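Local coordinates for protein hydrazine synthase subunit beta (Candidatus Kuenenia stuttgartiensis, PDB 5C2V) that forms part of the hydrazine synthase complex, which condenses nitric oxide with ammonium into hydrazine, and may modulate passage of the hydroxylamine intermediate between active sites, at residues 38-41 with 46-49; 68-73 with 102-107; 333-338 with 342-347. All coordinates share one frame; numbering follows the deposited sequence.

Contact 1. Residues 38-41 with 46-49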
loop_
_atom_site.group_PDB
_atom_site.type_symbol
_atom_site.label_atom_id
_atom_site.label_comp_id
_atom_site.label_asym_id
_atom_site.label_seq_id
_atom_site.Cartn_x
_atom_site.Cartn_y
_atom_site.Cartn_z
ATOM N N THR B 38 -61.681 13.131 9.372
ATOM C CA THR B 38 -61.722 14.181 8.364
ATOM C C THR B 38 -61.703 13.606 6.950
ATOM O O THR B 38 -60.868 12.760 6.622
ATOM C CB THR B 38 -60.538 15.156 8.525
ATOM O OG1 THR B 38 -60.534 15.691 9.854
ATOM C CG2 THR B 38 -60.639 16.297 7.523
ATOM N N PHE B 39 -62.635 14.069 6.120
ATOM C CA PHE B 39 -62.691 13.671 4.718
ATOM C C PHE B 39 -62.011 14.722 3.848
ATOM O O PHE B 39 -62.284 15.915 3.983
ATOM C CB PHE B 39 -64.138 13.476 4.252
ATOM C CG PHE B 39 -64.811 12.247 4.808
ATOM C CD1 PHE B 39 -64.199 11.468 5.778
ATOM C CD2 PHE B 39 -66.062 11.869 4.347
ATOM C CE1 PHE B 39 -64.827 10.343 6.282
ATOM C CE2 PHE B 39 -66.692 10.745 4.845
ATOM C CZ PHE B 39 -66.074 9.981 5.812
ATOM N N VAL B 40 -61.124 14.285 2.959
ATOM C CA VAL B 40 -60.443 15.209 2.056
ATOM C C VAL B 40 -60.550 14.748 0.604
ATOM O O VAL B 40 -60.311 13.583 0.300
ATOM C CB VAL B 40 -58.951 15.369 2.427
ATOM C CG1 VAL B 40 -58.254 16.309 1.455
ATOM C CG2 VAL B 40 -58.807 15.880 3.853
ATOM N N ASP B 41 -60.914 15.658 -0.293
ATOM C CA ASP B 41 -60.942 15.336 -1.715
ATOM C C ASP B 41 -59.523 15.373 -2.274
ATOM O O ASP B 41 -58.808 16.356 -2.104
ATOM C CB ASP B 41 -61.849 16.302 -2.480
ATOM C CG ASP B 41 -62.025 15.907 -3.933
ATOM O OD1 ASP B 41 -62.817 14.981 -4.205
ATOM O OD2 ASP B 41 -61.373 16.522 -4.803
ATOM N N LYS B 46 -59.197 19.599 -0.453
ATOM C CA LYS B 46 -60.114 20.425 0.319
ATOM C C LYS B 46 -60.844 19.561 1.340
ATOM O O LYS B 46 -61.144 18.400 1.063
ATOM C CB LYS B 46 -61.100 21.113 -0.627
ATOM C CG LYS B 46 -62.271 21.825 0.026
ATOM C CD LYS B 46 -63.168 22.471 -1.029
ATOM C CE LYS B 46 -63.140 21.692 -2.340
ATOM N NZ LYS B 46 -63.534 22.523 -3.510
ATOM N N VAL B 47 -61.134 20.107 2.517
ATOM C CA VAL B 47 -61.858 19.323 3.506
ATOM C C VAL B 47 -63.335 19.330 3.146
ATOM O O VAL B 47 -63.980 20.378 3.137
ATOM C CB VAL B 47 -61.669 19.871 4.934
ATOM C CG1 VAL B 47 -62.529 19.094 5.920
ATOM C CG2 VAL B 47 -60.203 19.813 5.334
ATOM N N THR B 48 -63.864 18.147 2.854
ATOM C CA THR B 48 -65.243 18.025 2.402
ATOM C C THR B 48 -66.198 17.662 3.534
ATOM O O THR B 48 -67.409 17.591 3.333
ATOM C CB THR B 48 -65.363 16.976 1.281
ATOM O OG1 THR B 48 -64.847 15.722 1.740
ATOM C CG2 THR B 48 -64.579 17.422 0.055
ATOM N N GLY B 49 -65.651 17.431 4.723
ATOM C CA GLY B 49 -66.474 17.148 5.882
ATOM C C GLY B 49 -65.718 16.530 7.041
ATOM O O GLY B 49 -64.579 16.085 6.893
#
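Phe39 and Thr48 meet near the middle of a beta hairpin that forms the outer half of a four-stranded propeller blade, with strand 46-52 outermost in this chain. The tighter part lies around the Phe39 peptide. Its N-H runs almost straight (171°) to Gly49 O at 2.9 Å, while its carbonyl O takes Thr48 N at 3.0 Å, the donor standing above the carbonyl plane. Thr48 N and Gly49 O, from two successive residues, thus both bond to Phe39. The short strand axes run 129° apart. On the inner strand Thr38, Phe39 and Val40 are buried: Thr38 OG1 is held by Asn31, the Phe39 ring meets Phe28 edge-to-face, and Val40 rests on Leu27 and Ile29 and on Ile9 of the gamma subunit. Thr38 CG2 meets Val47 CG1 at 3.7 Å, the two side chains crossing at about a right angle. Between buried Val40 and exposed Val47 there is a thin apolar touch, CG2 to CG2 at 4.4 Å.

The solvent side is looser. Lys46, Val47 and Thr48 are exposed. Toward the turn, Asp41 N still bonds to Lys46 O at 3.1 Å, but the two side chains make no ion pair: Asp41 OD2 instead accepts the backbone N of Thr44, and Lys46 NZ remains 6.5 Å from OD2. Thr48 turns its hydroxyl toward Phe39, chi1 56° placing OG1 between its own N and carbonyl carbon, where it makes a weak 3.4 Å bond to Phe39 O.

Contact 2. Residues 68-73 with 102-107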
loop_
_atom_site.group_PDB
_atom_site.type_symbol
_atom_site.label_atom_id
_atom_site.label_comp_id
_atom_site.label_asym_id
_atom_site.label_seq_id
_atom_site.Cartn_x
_atom_site.Cartn_y
_atom_site.Cartn_z
ATOM N N PHE B 68 -68.081 2.481 2.441
ATOM C CA PHE B 68 -68.040 2.422 3.901
ATOM C C PHE B 68 -66.635 2.619 4.463
ATOM O O PHE B 68 -65.641 2.279 3.823
ATOM C CB PHE B 68 -68.602 1.086 4.398
ATOM C CG PHE B 68 -70.025 0.829 3.987
ATOM C CD1 PHE B 68 -71.078 1.334 4.733
ATOM C CD2 PHE B 68 -70.310 0.075 2.860
ATOM C CE1 PHE B 68 -72.388 1.097 4.359
ATOM C CE2 PHE B 68 -71.618 -0.165 2.482
ATOM C CZ PHE B 68 -72.658 0.346 3.232
ATOM N N LEU B 69 -66.567 3.170 5.671
ATOM C CA LEU B 69 -65.298 3.370 6.361
ATOM C C LEU B 69 -65.346 2.794 7.772
ATOM O O LEU B 69 -66.122 3.253 8.611
ATOM C CB LEU B 69 -64.943 4.857 6.414
ATOM C CG LEU B 69 -63.641 5.217 7.131
ATOM C CD1 LEU B 69 -62.440 4.671 6.375
ATOM C CD2 LEU B 69 -63.527 6.723 7.315
ATOM N N TYR B 70 -64.514 1.792 8.033
ATOM C CA TYR B 70 -64.454 1.179 9.355
ATOM C C TYR B 70 -63.362 1.833 10.191
ATOM O O TYR B 70 -62.176 1.685 9.903
ATOM C CB TYR B 70 -64.205 -0.326 9.244
ATOM C CG TYR B 70 -65.412 -1.132 8.815
ATOM C CD1 TYR B 70 -65.968 -0.973 7.551
ATOM C CD2 TYR B 70 -65.988 -2.062 9.670
ATOM C CE1 TYR B 70 -67.068 -1.711 7.156
ATOM C CE2 TYR B 70 -67.089 -2.805 9.283
ATOM C CZ TYR B 70 -67.624 -2.625 8.026
ATOM O OH TYR B 70 -68.718 -3.363 7.635
ATOM N N VAL B 71 -63.771 2.544 11.237
ATOM C CA VAL B 71 -62.844 3.318 12.054
ATOM C C VAL B 71 -62.590 2.632 13.391
ATOM O O VAL B 71 -63.514 2.108 14.010
ATOM C CB VAL B 71 -63.384 4.742 12.299
ATOM C CG1 VAL B 71 -62.368 5.579 13.051
ATOM C CG2 VAL B 71 -63.749 5.406 10.981
ATOM N N CYS B 72 -61.337 2.631 13.837
ATOM C CA CYS B 72 -60.999 2.022 15.118
ATOM C C CYS B 72 -60.996 3.045 16.241
ATOM O O CYS B 72 -60.117 3.900 16.300
ATOM C CB CYS B 72 -59.629 1.346 15.047
ATOM S SG CYS B 72 -59.637 -0.309 14.343
ATOM N N ASN B 73 -61.961 2.933 17.150
ATOM C CA ASN B 73 -61.990 3.788 18.327
ATOM C C ASN B 73 -61.303 3.076 19.483
ATOM O O ASN B 73 -61.813 2.084 20.018
ATOM C CB ASN B 73 -63.425 4.161 18.694
ATOM C CG ASN B 73 -64.216 4.673 17.505
ATOM O OD1 ASN B 73 -64.050 5.816 17.077
ATOM N ND2 ASN B 73 -65.090 3.828 16.968
ATOM N N ILE B 102 -57.200 -1.885 11.593
ATOM C CA ILE B 102 -58.277 -2.631 10.965
ATOM C C ILE B 102 -58.040 -2.745 9.460
ATOM O O ILE B 102 -57.517 -1.817 8.843
ATOM C CB ILE B 102 -59.638 -1.961 11.252
ATOM C CG1 ILE B 102 -60.800 -2.821 10.754
ATOM C CG2 ILE B 102 -59.686 -0.548 10.673
ATOM C CD1 ILE B 102 -62.140 -2.375 11.288
ATOM N N LYS B 103 -58.408 -3.881 8.871
ATOM C CA LYS B 103 -58.283 -4.045 7.420
ATOM C C LYS B 103 -59.380 -4.916 6.815
ATOM O O LYS B 103 -59.801 -5.903 7.409
ATOM C CB LYS B 103 -56.912 -4.620 7.061
ATOM C CG LYS B 103 -55.830 -3.562 6.965
ATOM C CD LYS B 103 -54.469 -4.105 7.314
ATOM C CE LYS B 103 -53.405 -3.035 7.129
ATOM N NZ LYS B 103 -53.843 -1.969 6.194
ATOM N N ILE B 104 -59.830 -4.544 5.622
ATOM C CA ILE B 104 -60.912 -5.258 4.953
ATOM C C ILE B 104 -60.371 -6.336 4.018
ATOM O O ILE B 104 -59.377 -6.125 3.323
ATOM C CB ILE B 104 -61.807 -4.292 4.148
ATOM C CG1 ILE B 104 -62.059 -3.006 4.940
ATOM C CG2 ILE B 104 -63.118 -4.964 3.763
ATOM C CD1 ILE B 104 -62.841 -3.211 6.217
ATOM N N SER B 105 -61.029 -7.492 4.011
ATOM C CA SER B 105 -60.657 -8.594 3.130
ATOM C C SER B 105 -60.807 -8.190 1.664
ATOM O O SER B 105 -61.591 -7.295 1.347
ATOM C CB SER B 105 -61.510 -9.829 3.437
ATOM O OG SER B 105 -62.882 -9.577 3.184
ATOM N N PRO B 106 -60.042 -8.837 0.764
ATOM C CA PRO B 106 -60.110 -8.547 -0.673
ATOM C C PRO B 106 -61.525 -8.630 -1.244
ATOM O O PRO B 106 -61.892 -7.810 -2.085
ATOM C CB PRO B 106 -59.217 -9.626 -1.286
ATOM C CG PRO B 106 -58.228 -9.929 -0.223
ATOM C CD PRO B 106 -58.976 -9.807 1.076
ATOM N N ASP B 107 -62.305 -9.605 -0.788
ATOM C CA ASP B 107 -63.685 -9.746 -1.244
ATOM C C ASP B 107 -64.593 -8.722 -0.572
ATOM O O ASP B 107 -65.746 -8.542 -0.966
ATOM C CB ASP B 107 -64.197 -11.168 -0.988
ATOM C CG ASP B 107 -63.923 -11.649 0.427
ATOM O OD1 ASP B 107 -63.853 -10.811 1.350
ATOM O OD2 ASP B 107 -63.780 -12.876 0.616
#
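Ile102 opens the contact by lodging against both Cys72 and Tyr70. Its branched CB is 3.5 Å from Cys72 SG, and its CG2 methyl drops onto the backbone, 3.4 Å from Tyr70 O. The longer branch goes the other way along strand 68-73: with CG1 anti to the backbone N (chi1 -173°) and the chain extended again at chi2, CD1 is carried out to Tyr70 CB at 3.6 Å and lies near the start of the ring, at CD2. One isoleucine therefore spans the two residues that point toward strand 99-104, while Val71 between them points away. Ala61, Val79 and Val113 close in around the same side chain, and Val113 also touches Cys72.

Lys103, next along, points away from strand 68-73, with a weak, long ion pair to Glu148. This alternation is that of two sheets packed face on face: strand 68-73 is the second strand of one beta-propeller blade and strand 99-104 the first of the next. Their axes are 7.9 Å apart, too far for backbone pairing, and the contact is made by side chains, mostly apolar. Cys72 lies about 11 Å, measured from its side chain, from the calcium ion bound by Asp77 and Asp97.

Ile104 points toward strand 68-73 again. Its CD1 approaches Tyr70 CD1 at 4.1 Å, the two side chains crossing at about a right angle, and Pro64 and Ala111 pack on its flanks. The far end of the same tyrosine is fixed by a hydrogen bond between Tyr70 OH and Thr128 OG1. From Ser105 the chain leaves the interface in a loop.

Contact 3. Residues 333-338 with 342-347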
loop_
_atom_site.group_PDB
_atom_site.type_symbol
_atom_site.label_atom_id
_atom_site.label_comp_id
_atom_site.label_asym_id
_atom_site.label_seq_id
_atom_site.Cartn_x
_atom_site.Cartn_y
_atom_site.Cartn_z
ATOM N N PHE B 333 -48.223 9.727 -5.732
ATOM C CA PHE B 333 -48.346 10.654 -4.610
ATOM C C PHE B 333 -48.392 9.943 -3.260
ATOM O O PHE B 333 -49.065 8.923 -3.102
ATOM C CB PHE B 333 -49.590 11.531 -4.775
ATOM C CG PHE B 333 -49.510 12.485 -5.932
ATOM C CD1 PHE B 333 -48.769 13.650 -5.833
ATOM C CD2 PHE B 333 -50.178 12.220 -7.116
ATOM C CE1 PHE B 333 -48.692 14.532 -6.894
ATOM C CE2 PHE B 333 -50.105 13.100 -8.181
ATOM C CZ PHE B 333 -49.360 14.257 -8.068
ATOM N N CYS B 334 -47.672 10.496 -2.290
ATOM C CA CYS B 334 -47.629 9.949 -0.939
ATOM C C CYS B 334 -48.082 10.989 0.080
ATOM O O CYS B 334 -47.561 12.100 0.116
ATOM C CB CYS B 334 -46.219 9.463 -0.600
ATOM S SG CYS B 334 -46.050 8.768 1.062
ATOM N N TYR B 335 -49.047 10.621 0.914
ATOM C CA TYR B 335 -49.576 11.538 1.915
ATOM C C TYR B 335 -49.135 11.133 3.316
ATOM O O TYR B 335 -49.186 9.954 3.675
ATOM C CB TYR B 335 -51.102 11.592 1.835
ATOM C CG TYR B 335 -51.620 11.931 0.456
ATOM C CD1 TYR B 335 -51.773 13.252 0.056
ATOM C CD2 TYR B 335 -51.949 10.930 -0.448
ATOM C CE1 TYR B 335 -52.243 13.566 -1.204
ATOM C CE2 TYR B 335 -52.419 11.234 -1.711
ATOM C CZ TYR B 335 -52.564 12.554 -2.084
ATOM O OH TYR B 335 -53.032 12.862 -3.341
ATOM N N ALA B 336 -48.702 12.118 4.100
ATOM C CA ALA B 336 -48.234 11.866 5.460
ATOM C C ALA B 336 -49.019 12.677 6.489
ATOM O O ALA B 336 -49.089 13.903 6.403
ATOM C CB ALA B 336 -46.748 12.172 5.568
ATOM N N ALA B 337 -49.597 11.985 7.467
ATOM C CA ALA B 337 -50.419 12.627 8.491
ATOM C C ALA B 337 -49.587 13.107 9.679
ATOM O O ALA B 337 -48.934 12.315 10.356
ATOM C CB ALA B 337 -51.509 11.675 8.962
ATOM N N ASN B 338 -49.638 14.410 9.928
ATOM C CA ASN B 338 -48.871 15.057 10.986
ATOM C C ASN B 338 -49.752 15.508 12.151
ATOM O O ASN B 338 -50.595 16.412 12.006
ATOM C CB ASN B 338 -48.103 16.250 10.421
ATOM C CG ASN B 338 -47.384 15.916 9.130
ATOM O OD1 ASN B 338 -46.845 14.821 8.973
ATOM N ND2 ASN B 338 -47.388 16.853 8.190
ATOM N N ASN B 342 -51.016 19.216 12.901
ATOM C CA ASN B 342 -52.420 19.063 12.525
ATOM C C ASN B 342 -52.649 19.180 11.026
ATOM O O ASN B 342 -53.554 19.894 10.591
ATOM C CB ASN B 342 -53.286 20.097 13.251
ATOM C CG ASN B 342 -53.318 19.886 14.747
ATOM O OD1 ASN B 342 -53.493 18.766 15.226
ATOM N ND2 ASN B 342 -53.148 20.967 15.499
ATOM N N ASN B 343 -51.840 18.489 10.229
ATOM C CA ASN B 343 -51.980 18.631 8.779
ATOM C C ASN B 343 -51.494 17.421 7.995
ATOM O O ASN B 343 -51.099 16.424 8.577
ATOM C CB ASN B 343 -51.247 19.890 8.298
ATOM C CG ASN B 343 -49.805 19.949 8.768
ATOM O OD1 ASN B 343 -49.208 18.934 9.121
ATOM N ND2 ASN B 343 -49.238 21.150 8.776
ATOM N N VAL B 344 -51.540 17.508 6.670
ATOM C CA VAL B 344 -51.090 16.408 5.824
ATOM C C VAL B 344 -50.105 16.896 4.771
ATOM O O VAL B 344 -50.388 17.838 4.032
ATOM C CB VAL B 344 -52.272 15.703 5.123
ATOM C CG1 VAL B 344 -51.763 14.661 4.136
ATOM C CG2 VAL B 344 -53.197 15.062 6.149
ATOM N N THR B 345 -48.944 16.252 4.712
ATOM C CA THR B 345 -47.935 16.591 3.721
ATOM C C THR B 345 -48.127 15.767 2.453
ATOM O O THR B 345 -48.234 14.536 2.505
ATOM C CB THR B 345 -46.511 16.374 4.263
ATOM O OG1 THR B 345 -46.289 17.238 5.386
ATOM C CG2 THR B 345 -45.475 16.673 3.191
ATOM N N VAL B 346 -48.176 16.460 1.319
ATOM C CA VAL B 346 -48.339 15.822 0.019
ATOM C C VAL B 346 -47.003 15.750 -0.714
ATOM O O VAL B 346 -46.354 16.769 -0.946
ATOM C CB VAL B 346 -49.361 16.576 -0.853
ATOM C CG1 VAL B 346 -49.591 15.835 -2.160
ATOM C CG2 VAL B 346 -50.669 16.754 -0.099
ATOM N N ILE B 347 -46.602 14.537 -1.076
ATOM C CA ILE B 347 -45.302 14.303 -1.690
ATOM C C ILE B 347 -45.430 13.717 -3.091
ATOM O O ILE B 347 -46.158 12.748 -3.304
ATOM C CB ILE B 347 -44.444 13.346 -0.835
ATOM C CG1 ILE B 347 -44.526 13.723 0.646
ATOM C CG2 ILE B 347 -43.001 13.336 -1.320
ATOM C CD1 ILE B 347 -43.807 12.755 1.561
#
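Asn338 ND2 spends both its N-H groups across the strands, on Asn343 OD1 at 2.9 Å and on Thr345 OG1 at 3.0 Å. Both acceptors lie in the Asn338 amide plane, which fixes the rotation of that amide. The Asn343 amide is turned 82° against it, and ND2 sits above the plane of the Asn343 side-chain carbonyl rather than on a lone pair. With chi1 52°, Asn343 CG is tucked between its own N and carbonyl carbon, which brings OD1 to Asn338. On the face of Tyr335 and Val346 the chemistry is apolar: the two side chains lie side by side, pointing the same way, with Tyr335 CE1 3.6 Å from Val346 CG1, and Val344 CG1 touches Tyr335 CB at 3.9 Å.

Beneath these side chains runs an antiparallel hairpin in the last blade of the beta-propeller. Cys334 with Ile347, Ala336 with Thr345 and Asn338 with Asn343 are its hydrogen-bonded pairs, and a G1 beta bulge sets Asn342 and Asn343 both opposite Asn338, Asn342 having positive phi (55°).

Further out, neighbouring blades cover the sheet: Ile18 and Met20 pack on Tyr335, and Val278 on Ala336 and Ile347. Asn342 OD1 accepts Gly14 N. Beyond residues 343-347 the sheet continues into an antiparallel strand of the gamma subunit, whose Gln10 OE1 takes Asn343 ND2 and whose Ala13 O takes Asn342 ND2.

In the fold
Contacts 1 and 3 are hairpins within single blades, whereas contact 2 joins two successive blades; contacts 1 and 3 rest largely on backbone hydrogen bonds, contact 2 on apolar side chains. Contact 1 is the most peripheral, its centre about 22 Å from the centre of the chain, with its outer strand largely exposed. Contact 3 is buried although its second strand is outermost in this chain, because the gamma subunit extends the sheet there. Contact 2 is buried within the chain itself, no other subunit touching its two segments. Contacts 1 and 2 touch where Phe39 CE1 meets Leu69 CD2 at 4.0 Å; contacts 1 and 3 do not touch, their centres about 13 Å apart.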